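Local atomic coordinates of aspartate aminotransferase (Rhodobacter sphaeroides, PDB entry 3NRA), a protein that probably catalyses the pyridoxal 5'-phosphate-dependent transfer of an amino group from L-aspartate to 2-oxoglutarate, giving oxaloacetate and L-glutamate. Residues G171-E174 and A175-G179. Numbering follows the deposited sequence.
Sequences GLEE and AFKAG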
loop_
_atom_site.group_PDB
_atom_site.type_symbol
_atom_site.label_atom_id
_atom_site.label_comp_id
_atom_site.label_asym_id
_atom_site.label_seq_id
_atom_site.Cartn_x
_atom_site.Cartn_y
_atom_site.Cartn_z
ATOM N N GLY B 171 15.087 8.639 29.714
ATOM C CA GLY B 171 14.362 7.434 29.298
ATOM C C GLY B 171 14.774 6.918 27.910
ATOM O O GLY B 171 14.912 5.722 27.714
ATOM N N LEU B 172 14.987 7.828 26.961
ATOM C CA LEU B 172 15.446 7.441 25.618
ATOM C C LEU B 172 16.835 6.816 25.695
ATOM O O LEU B 172 17.072 5.739 25.139
ATOM C CB LEU B 172 15.485 8.639 24.697
ATOM C CG LEU B 172 15.909 8.372 23.253
ATOM C CD1 LEU B 172 15.017 7.256 22.613
ATOM C CD2 LEU B 172 15.835 9.666 22.460
ATOM N N GLU B 173 17.743 7.504 26.394
ATOM C CA GLU B 173 19.067 7.015 26.591
ATOM C C GLU B 173 19.077 5.642 27.215
ATOM O O GLU B 173 19.818 4.787 26.774
ATOM C CB GLU B 173 19.887 7.970 27.453
ATOM C CG GLU B 173 21.300 7.439 27.672
ATOM C CD GLU B 173 22.240 8.433 28.284
ATOM O OE1 GLU B 173 21.821 9.588 28.576
ATOM O OE2 GLU B 173 23.412 8.041 28.492
ATOM N N GLU B 174 18.270 5.451 28.262
ATOM C CA GLU B 174 18.157 4.154 28.924
ATOM C C GLU B 174 17.627 3.061 27.974
ATOM O O GLU B 174 18.109 1.928 28.006
ATOM C CB GLU B 174 17.265 4.253 30.165
ATOM C CG GLU B 174 17.845 5.079 31.354
ATOM C CD GLU B 174 19.102 4.497 31.929
ATOM O OE1 GLU B 174 19.106 3.288 32.289
ATOM O OE2 GLU B 174 20.105 5.248 32.031
ATOM N N ALA B 175 16.680 3.425 27.109
ATOM C CA ALA B 175 16.218 2.550 26.039
ATOM C C ALA B 175 17.382 2.093 25.159
ATOM O O ALA B 175 17.520 0.923 24.888
ATOM C CB ALA B 175 15.149 3.266 25.177
ATOM N N PHE B 176 18.227 3.032 24.735
ATOM C CA PHE B 176 19.365 2.691 23.903
ATOM C C PHE B 176 20.385 1.868 24.688
ATOM O O PHE B 176 20.949 0.943 24.135
ATOM C CB PHE B 176 20.070 3.948 23.336
ATOM C CG PHE B 176 19.264 4.734 22.321
ATOM C CD1 PHE B 176 18.347 4.114 21.445
ATOM C CD2 PHE B 176 19.455 6.109 22.209
ATOM C CE1 PHE B 176 17.662 4.836 20.538
ATOM C CE2 PHE B 176 18.760 6.839 21.281
ATOM C CZ PHE B 176 17.880 6.209 20.425
ATOM N N LYS B 177 20.629 2.207 25.963
ATOM C CA LYS B 177 21.553 1.382 26.821
ATOM C C LYS B 177 21.045 -0.056 26.908
ATOM O O LYS B 177 21.807 -0.984 26.806
ATOM C CB LYS B 177 21.702 1.949 28.254
ATOM C CG LYS B 177 22.631 3.113 28.383
ATOM C CD LYS B 177 22.755 3.572 29.847
ATOM C CE LYS B 177 23.793 4.736 30.006
ATOM N NZ LYS B 177 23.671 5.485 31.319
ATOM N N ALA B 178 19.731 -0.209 27.021
ATOM C CA ALA B 178 19.107 -1.531 27.125
ATOM C C ALA B 178 19.184 -2.360 25.824
ATOM O O ALA B 178 18.902 -3.540 25.847
ATOM C CB ALA B 178 17.681 -1.389 27.558
ATOM N N GLY B 179 19.555 -1.730 24.710
ATOM C CA GLY B 179 19.764 -2.444 23.442
ATOM C C GLY B 179 18.911 -1.949 22.271
ATOM O O GLY B 179 19.013 -2.480 21.163
HETATM O O HOH W 1 21.037 7.555 31.957
#
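The ring of Phe-176 receives Leu-172, one helical turn back, over one face: CD1 of Leu-172 stands 4.2 Å from the ring centroid, 27° off the ring normal, which makes this a CH-pi contact. Leu-172 O lies over that same face, near CG and CD2. With CG anti to the backbone N (chi1 -178°), the leucine swings CG and CD1 to the CE2 and CZ end of the ring. Replacing the ring with the methyl of an alanine would remove this CH-pi contact and would probably open a gap towards Leu-207 and Phe-183, which the ring also touches. Both residues belong to the buried side of helix 169-177, which packs on the central seven-stranded sheet characteristic of the large domain of fold type I aminotransferases; Ala-175 joins them there, against Ala-130 and Val-151. The regular i to i+4 ladder includes Lys-177 N to Glu-173 O at 2.8 Å. On the outer side, Lys-177, extended beyond CG, runs back to two carboxylates. Its NZ makes long salt bridges to Glu-174 OE2 (3.6 Å) and Glu-173 OE2 (3.8 Å). Glu-173 OE2 is engaged chiefly by Arg-210 of helix 198-211, with Lys-177 NZ a longer, secondary partner. A water donates to Glu-174 OE2 at 2.5 Å and weakly accepts from Lys-177 NZ. At Gly-179 the chain leaves helical geometry in a Schellman motif, its N bonded to Phe-176 O at 3.1 Å; the positive phi (123°) is one that glycine accommodates, a CB there coming too near Ala-178 O.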